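Local coordinates for protein ferredoxin--NADP reductase, apicoplast (Plasmodium falciparum, PDB 3JQQ) that catalyses electron transfer between ferredoxin and NADP(H) in the apicoplast, using bound FAD, and may serve the last step of isoprenoid precursor synthesis, at residues V35-I40 against I223-E228; N241-F246 against Y264-E269; N8-T11 against P15-C18. The protein carries 1 engineered substitution. All blocks are in the same frame, centred on the assembly; numbering follows the deposited sequence.

Contact 1: residues V35-I40 against I223-E228; sequences VYHLEI and ILYLNE
Leu224 meets Val35 through the end of its side chain: one methyl, CD2, lies 3.8 Å from Val35 CG1 and also borders Val35 CG2, so a single branch rests against the fork of the valine. The two side chains meet through methyl groups alone, which suits a buried position. Leu224 also touches Val27 and Thr180, the latter an FAD-binding residue, while its backbone N is bonded to Tyr215 OH.

Tyr225 comes next, at the N-cap position of helix 226-235, and reaches the strand with its hydroxyl. CG stands anti to its own carbonyl carbon (chi1 -64°), and the phenol runs out toward His37. Tyr225 OH and His37 ND1 are 2.9 Å apart in a fairly straight hydrogen bond (161°), in which either atom could be the donor. The oxygen enters at the edge of the imidazole, in its plane, and the two rings stand at 87°. Beside the bond, Tyr225 CE1 comes to 3.5 Å from His37 ND1. Ser106 OG is a second hydrogen-bonding partner of the same hydroxyl, so this polar tip of a buried tyrosine is held from two residues. Tyrosine suits the place because a long flat ring carries its hydroxyl from the helix start across to the strand.

The contact joins the FAD-binding and NADP-binding domains of the reductase. Strand 35-41 lies between strands 16-25 and 114-123 of the antiparallel sheet, and Tyr225 packs on Ala117 of the latter, while helix 226-235 leads on to strand 240-246 of the parallel sheet.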
# COMPACT_ATOMS: atom_id res chain seq x y z
N VAL B 35 5.63 -10.20 11.35
CA VAL B 35 5.53 -10.99 10.13
C VAL B 35 5.83 -12.47 10.37
O VAL B 35 6.81 -12.84 11.02
CB VAL B 35 6.34 -10.38 8.95
CG1 VAL B 35 7.39 -9.39 9.46
CG2 VAL B 35 6.96 -11.47 8.10
N TYR B 36 4.94 -13.32 9.85
CA TYR B 36 5.02 -14.75 10.09
C TYR B 36 5.43 -15.51 8.83
O TYR B 36 4.90 -15.27 7.74
CB TYR B 36 3.70 -15.28 10.66
CG TYR B 36 3.45 -14.79 12.07
CD1 TYR B 36 2.62 -13.70 12.31
CD2 TYR B 36 4.06 -15.40 13.16
CE1 TYR B 36 2.41 -13.24 13.61
CE2 TYR B 36 3.85 -14.95 14.45
CZ TYR B 36 3.02 -13.87 14.66
OH TYR B 36 2.81 -13.41 15.94
N HIS B 37 6.40 -16.40 9.00
CA HIS B 37 6.80 -17.33 7.97
C HIS B 37 5.98 -18.60 8.13
O HIS B 37 6.04 -19.26 9.17
CB HIS B 37 8.30 -17.64 8.11
CG HIS B 37 8.75 -18.86 7.37
ND1 HIS B 37 9.08 -18.84 6.04
CD2 HIS B 37 8.96 -20.13 7.79
CE1 HIS B 37 9.46 -20.05 5.66
NE2 HIS B 37 9.40 -20.85 6.71
N LEU B 38 5.19 -18.93 7.11
CA LEU B 38 4.36 -20.13 7.16
C LEU B 38 4.97 -21.26 6.34
O LEU B 38 5.25 -21.08 5.16
CB LEU B 38 2.95 -19.83 6.62
CG LEU B 38 2.08 -18.77 7.30
CD1 LEU B 38 0.76 -18.62 6.56
CD2 LEU B 38 1.84 -19.11 8.76
N GLU B 39 5.18 -22.41 6.96
CA GLU B 39 5.50 -23.61 6.20
C GLU B 39 4.20 -24.34 5.91
O GLU B 39 3.42 -24.62 6.83
CB GLU B 39 6.50 -24.51 6.94
CG GLU B 39 7.23 -25.49 6.00
CD GLU B 39 8.29 -26.32 6.69
OE1 GLU B 39 8.93 -25.82 7.65
OE2 GLU B 39 8.50 -27.48 6.27
N ILE B 40 3.96 -24.63 4.64
CA ILE B 40 2.68 -25.18 4.21
C ILE B 40 2.83 -26.50 3.45
O ILE B 40 3.56 -26.57 2.46
CB ILE B 40 1.89 -24.18 3.36
CG1 ILE B 40 1.46 -22.98 4.21
CG2 ILE B 40 0.68 -24.85 2.72
CD1 ILE B 40 0.73 -21.91 3.44
N ILE B 223 14.93 -7.21 8.79
CA ILE B 223 15.35 -7.98 7.63
C ILE B 223 14.67 -9.34 7.64
O ILE B 223 14.84 -10.13 8.57
CB ILE B 223 16.88 -8.20 7.61
CG1 ILE B 223 17.61 -6.85 7.61
CG2 ILE B 223 17.28 -9.02 6.40
CD1 ILE B 223 19.09 -6.97 7.84
N LEU B 224 13.88 -9.61 6.62
CA LEU B 224 13.21 -10.89 6.49
C LEU B 224 14.17 -11.91 5.89
O LEU B 224 14.91 -11.61 4.95
CB LEU B 224 11.96 -10.74 5.63
CG LEU B 224 11.02 -9.64 6.16
CD1 LEU B 224 9.79 -9.48 5.28
CD2 LEU B 224 10.61 -9.94 7.60
N TYR B 225 14.17 -13.12 6.44
CA TYR B 225 15.04 -14.20 5.96
C TYR B 225 16.52 -13.85 6.11
O TYR B 225 17.34 -14.17 5.25
CB TYR B 225 14.68 -14.59 4.53
CG TYR B 225 13.29 -15.18 4.40
CD1 TYR B 225 12.98 -16.42 4.92
CD2 TYR B 225 12.28 -14.47 3.75
CE1 TYR B 225 11.71 -16.96 4.81
CE2 TYR B 225 11.00 -15.00 3.64
CZ TYR B 225 10.73 -16.24 4.17
OH TYR B 225 9.46 -16.77 4.07
N LEU B 226 16.85 -13.21 7.23
CA LEU B 226 18.22 -12.84 7.57
C LEU B 226 19.13 -14.06 7.71
O LEU B 226 20.32 -14.00 7.37
CB LEU B 226 18.22 -12.03 8.88
CG LEU B 226 19.35 -11.05 9.20
CD1 LEU B 226 20.29 -11.61 10.27
CD2 LEU B 226 20.12 -10.63 7.94
N ASN B 227 18.58 -15.17 8.20
CA ASN B 227 19.33 -16.41 8.33
C ASN B 227 19.88 -16.88 6.99
O ASN B 227 21.08 -17.10 6.83
CB ASN B 227 18.45 -17.52 8.91
CG ASN B 227 18.14 -17.32 10.37
OD1 ASN B 227 18.73 -16.47 11.04
ND2 ASN B 227 17.21 -18.11 10.89
N GLU B 228 18.97 -17.04 6.03
CA GLU B 228 19.33 -17.46 4.69
C GLU B 228 20.26 -16.45 4.03
O GLU B 228 21.30 -16.82 3.47
CB GLU B 228 18.07 -17.63 3.83
CG GLU B 228 17.19 -18.80 4.24
CD GLU B 228 16.32 -18.49 5.45
OE1 GLU B 228 15.56 -19.39 5.87
OE2 GLU B 228 16.40 -17.36 5.97

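Contact 2: residues N241-F246 against Y264-E269; sequences NIHYVF and YKRKTE
His243 and Arg266 make this contact with their flat groups, the guanidinium lying over one face of the imidazole. Arg266 CZ sits 3.6 Å above the His243 ring plane, displaced toward the rim. The two nitrogens at the end of the arginine divide the ring between them: Arg266 NH1 approaches His243 CE1 to 3.3 Å, and Arg266 NH2 approaches His243 ND1 to 3.3 Å. The planes are inclined by 43°, so the groups lean together without becoming parallel. The NH2 and ND1 atoms are close, but their angle is too poor for a hydrogen bond, and the approach is one of packing over a face.

Reach explains the choice of arginine, since the CA atoms of His243 and Arg266 are 11.3 Å apart. The chain runs extended at chi2 (179°) and bends at chi3, which brings its end over the ring. Arg266 itself sits in the junction between helices 259-265 and 267-276, the first residue to leave helical geometry after one and the N-cap position of the next. Its NE forms a salt bridge with Glu262 OE2, one turn back in the preceding helix, which would restrict where the guanidinium can lie.

His243 is positioned by strand 240-246, an outermost strand of the parallel sheet within this chain, whose backbone is bonded to strand 211-217. The imidazole also meets the ring of Tyr214, their planes at about 20°, and touches Thr212.

The guanidinium packs over the imidazole face, and its charge is probably balanced in part by Glu262. That carboxylate would temper the effect of the arginine on the imidazole; were His243 neutral, the approach would probably be easier to accommodate than if it were protonated.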
# COMPACT_ATOMS: atom_id res chain seq x y z
N ASN B 241 26.34 -9.97 -3.18
CA ASN B 241 26.63 -8.74 -2.45
C ASN B 241 25.32 -8.06 -2.05
O ASN B 241 24.52 -7.69 -2.90
CB ASN B 241 27.47 -7.80 -3.32
CG ASN B 241 27.97 -6.59 -2.56
OD1 ASN B 241 28.23 -6.66 -1.36
ND2 ASN B 241 28.14 -5.47 -3.26
N ILE B 242 25.11 -7.92 -0.74
CA ILE B 242 23.85 -7.38 -0.23
C ILE B 242 24.00 -5.97 0.34
O ILE B 242 24.79 -5.75 1.25
CB ILE B 242 23.26 -8.27 0.88
CG1 ILE B 242 23.06 -9.70 0.37
CG2 ILE B 242 21.96 -7.68 1.40
CD1 ILE B 242 22.74 -10.69 1.48
N HIS B 243 23.22 -5.03 -0.19
CA HIS B 243 23.20 -3.68 0.34
C HIS B 243 21.88 -3.41 1.07
O HIS B 243 20.80 -3.46 0.47
CB HIS B 243 23.40 -2.65 -0.78
CG HIS B 243 24.70 -2.80 -1.51
ND1 HIS B 243 25.92 -2.57 -0.90
CD2 HIS B 243 24.98 -3.13 -2.79
CE1 HIS B 243 26.89 -2.77 -1.78
NE2 HIS B 243 26.34 -3.11 -2.93
N TYR B 244 21.97 -3.14 2.37
CA TYR B 244 20.79 -2.87 3.19
C TYR B 244 20.55 -1.37 3.36
O TYR B 244 21.47 -0.62 3.68
CB TYR B 244 20.95 -3.50 4.58
CG TYR B 244 20.97 -5.00 4.60
CD1 TYR B 244 22.11 -5.70 4.97
CD2 TYR B 244 19.84 -5.74 4.26
CE1 TYR B 244 22.14 -7.08 4.99
CE2 TYR B 244 19.85 -7.12 4.28
CZ TYR B 244 21.00 -7.78 4.65
OH TYR B 244 21.01 -9.16 4.67
N VAL B 245 19.31 -0.94 3.15
CA VAL B 245 18.95 0.45 3.34
C VAL B 245 17.89 0.57 4.43
O VAL B 245 16.73 0.22 4.21
CB VAL B 245 18.40 1.07 2.04
CG1 VAL B 245 18.24 2.57 2.20
CG2 VAL B 245 19.32 0.75 0.87
N PHE B 246 18.30 1.06 5.59
CA PHE B 246 17.40 1.12 6.74
C PHE B 246 16.69 2.47 6.84
O PHE B 246 17.33 3.52 6.85
CB PHE B 246 18.17 0.81 8.04
CG PHE B 246 18.89 -0.51 8.02
CD1 PHE B 246 18.20 -1.70 7.80
CD2 PHE B 246 20.26 -0.57 8.24
CE1 PHE B 246 18.86 -2.91 7.79
CE2 PHE B 246 20.92 -1.79 8.23
CZ PHE B 246 20.23 -2.95 8.00
N TYR B 264 20.64 5.48 -6.52
CA TYR B 264 20.99 6.73 -7.21
C TYR B 264 22.31 7.28 -6.70
O TYR B 264 23.05 7.94 -7.43
CB TYR B 264 19.88 7.78 -7.07
CG TYR B 264 20.07 8.96 -8.01
CD1 TYR B 264 19.58 8.93 -9.31
CD2 TYR B 264 20.76 10.10 -7.60
CE1 TYR B 264 19.76 10.00 -10.17
CE2 TYR B 264 20.94 11.17 -8.45
CZ TYR B 264 20.44 11.12 -9.73
OH TYR B 264 20.61 12.19 -10.58
N LYS B 265 22.61 7.00 -5.43
CA LYS B 265 23.88 7.41 -4.84
C LYS B 265 25.04 6.75 -5.58
O LYS B 265 26.07 7.38 -5.82
CB LYS B 265 23.92 7.03 -3.36
CG LYS B 265 24.98 7.75 -2.55
CD LYS B 265 25.07 7.17 -1.15
CE LYS B 265 25.66 8.18 -0.17
NZ LYS B 265 27.02 8.64 -0.58
N ARG B 266 24.87 5.48 -5.93
CA ARG B 266 25.86 4.78 -6.74
C ARG B 266 25.29 4.35 -8.09
O ARG B 266 25.28 3.17 -8.42
CB ARG B 266 26.46 3.58 -6.00
CG ARG B 266 25.53 2.89 -5.02
CD ARG B 266 26.25 1.71 -4.38
NE ARG B 266 25.86 1.49 -2.98
CZ ARG B 266 26.61 0.83 -2.10
NH1 ARG B 266 27.78 0.33 -2.47
NH2 ARG B 266 26.19 0.67 -0.85
N LYS B 267 24.83 5.32 -8.87
CA LYS B 267 24.17 5.02 -10.14
C LYS B 267 25.11 4.54 -11.24
O LYS B 267 24.71 3.72 -12.08
CB LYS B 267 23.31 6.20 -10.62
CG LYS B 267 24.09 7.43 -11.07
CD LYS B 267 23.13 8.49 -11.61
CE LYS B 267 23.87 9.70 -12.15
NZ LYS B 267 24.59 10.44 -11.07
N THR B 268 26.34 5.03 -11.26
CA THR B 268 27.31 4.60 -12.28
C THR B 268 27.68 3.13 -12.15
O THR B 268 27.78 2.41 -13.14
CB THR B 268 28.59 5.47 -12.28
OG1 THR B 268 28.99 5.73 -10.93
CG2 THR B 268 28.34 6.79 -12.98
N GLU B 269 27.87 2.68 -10.91
CA GLU B 269 28.18 1.27 -10.64
C GLU B 269 26.98 0.37 -10.95
O GLU B 269 27.15 -0.75 -11.45
CB GLU B 269 28.63 1.09 -9.19
CG GLU B 269 30.08 1.47 -8.94
CD GLU B 269 30.35 2.95 -9.08
OE1 GLU B 269 29.41 3.75 -8.89
OE2 GLU B 269 31.51 3.32 -9.38

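Contact 3: residues N8-T11 against P15-C18; sequences NLYT and PLKC
Tyr10 turns one face of its phenol ring to Leu16, and the leucine can be followed outward across that face. Leu16 CB comes first, 3.6 Å from the centroid of the Tyr10 ring and only 12° off the ring normal, a well-centred CH-pi contact. Its nearest single atom is Tyr10 CD2, also at 3.6 Å. Further out, Leu16 CG is 4.1 Å from Tyr10 CZ. There the chain forks: Leu16 CD2 settles by Tyr10 CE1 at 3.8 Å, while Leu16 CD1 lies 4.0 Å from Tyr10 CE2, over the other side of the ring. Both methyls come near Tyr10 OH as well, so the leucine lies along the phenol toward the hydroxyl. With CG anti to the backbone N (chi1 179°), Leu16 runs in the direction of the tyrosine tip.

A branched aliphatic chain suits the place because its C-H groups can cover an electron-rich aromatic face, while the hydroxyl remains at the far end to make a weak hydrogen bond with Leu45 O. Nearer the backbone, Thr11 O is 3.0 Å from Pro15 N; proline has no N-H to give, so this is close packing and no bond. Thr11 OG1 is hydrogen-bonded to Asn14 OD1 and to Lys13 N, within the short turn that links the two segments.

Both segments pair with strand 150-157: backbone hydrogen bonds join Leu16 to Leu153 and Tyr10 to Gly155. Leu9 and Tyr10 stand together opposite Gly155, which makes a classic beta bulge at the entry to strand 16-25 of the antiparallel sheet in the FAD-binding domain, next to the FAD-binding residue Lys13.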
# COMPACT_ATOMS: atom_id res chain seq x y z
N ASN B 8 -3.08 -20.69 -12.37
CA ASN B 8 -4.51 -20.91 -12.18
C ASN B 8 -4.96 -22.37 -12.12
O ASN B 8 -6.12 -22.68 -12.36
CB ASN B 8 -5.32 -20.13 -13.22
CG ASN B 8 -5.37 -18.65 -12.92
OD1 ASN B 8 -5.46 -18.24 -11.77
ND2 ASN B 8 -5.30 -17.83 -13.97
N LEU B 9 -4.02 -23.26 -11.80
CA LEU B 9 -4.37 -24.64 -11.52
C LEU B 9 -5.44 -24.66 -10.44
O LEU B 9 -6.39 -25.45 -10.49
CB LEU B 9 -3.14 -25.42 -11.06
CG LEU B 9 -2.40 -26.23 -12.13
CD1 LEU B 9 -2.29 -25.45 -13.42
CD2 LEU B 9 -1.02 -26.65 -11.62
N TYR B 10 -5.27 -23.79 -9.45
CA TYR B 10 -6.25 -23.65 -8.39
C TYR B 10 -6.83 -22.24 -8.38
O TYR B 10 -6.10 -21.26 -8.51
CB TYR B 10 -5.64 -24.02 -7.03
CG TYR B 10 -5.16 -25.44 -7.01
CD1 TYR B 10 -3.82 -25.75 -7.21
CD2 TYR B 10 -6.05 -26.49 -6.84
CE1 TYR B 10 -3.38 -27.05 -7.21
CE2 TYR B 10 -5.62 -27.80 -6.84
CZ TYR B 10 -4.29 -28.08 -7.02
OH TYR B 10 -3.85 -29.38 -7.02
N THR B 11 -8.14 -22.17 -8.25
CA THR B 11 -8.84 -20.90 -8.33
C THR B 11 -9.70 -20.72 -7.09
O THR B 11 -9.71 -21.56 -6.19
CB THR B 11 -9.75 -20.85 -9.56
OG1 THR B 11 -10.85 -21.76 -9.39
CG2 THR B 11 -8.97 -21.24 -10.81
N PRO B 15 -10.18 -24.15 -4.68
CA PRO B 15 -8.95 -23.91 -3.95
C PRO B 15 -8.35 -25.22 -3.43
O PRO B 15 -9.09 -26.18 -3.18
CB PRO B 15 -9.40 -23.05 -2.77
CG PRO B 15 -10.80 -23.49 -2.52
CD PRO B 15 -11.38 -23.83 -3.87
N LEU B 16 -7.03 -25.27 -3.30
CA LEU B 16 -6.35 -26.45 -2.78
C LEU B 16 -6.26 -26.39 -1.25
O LEU B 16 -5.74 -25.44 -0.68
CB LEU B 16 -4.95 -26.59 -3.38
CG LEU B 16 -4.12 -27.78 -2.89
CD1 LEU B 16 -4.83 -29.09 -3.19
CD2 LEU B 16 -2.73 -27.76 -3.51
N LYS B 17 -6.80 -27.43 -0.61
CA LYS B 17 -6.76 -27.55 0.85
C LYS B 17 -5.37 -27.97 1.31
O LYS B 17 -4.87 -29.01 0.91
CB LYS B 17 -7.79 -28.59 1.30
CG LYS B 17 -7.83 -28.85 2.81
CD LYS B 17 -8.91 -29.87 3.15
CE LYS B 17 -9.11 -30.00 4.65
NZ LYS B 17 -7.90 -30.54 5.33
N CYS B 18 -4.76 -27.14 2.15
CA CYS B 18 -3.39 -27.39 2.61
C CYS B 18 -3.31 -27.41 4.13
O CYS B 18 -4.30 -27.13 4.82
CB CYS B 18 -2.43 -26.33 2.07
SG CYS B 18 -2.32 -26.26 0.26

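Along the chain the contacts come in series: contact 3 is complete in the sequence before contact 1 begins, and contact 1 before contact 2. Contacts 3 and 1 share the antiparallel sheet of the FAD-binding domain, where strands 16-25 and 35-41 are neighbours and Ile40 CG2 touches Cys18 CB at 3.5 Å. Contacts 1 and 2 meet in the NADP-binding domain, where helix 226-235 leads into strand 240-246 and Ile223 packs on Tyr244 and Phe246. The centre of contact 1 lies about 23 Å from each of the others, whose own centres are about 39 Å apart on opposite sides of the chain's centre. Contact 1 thus bridges the two domains that bring FAD and NADP(H) together.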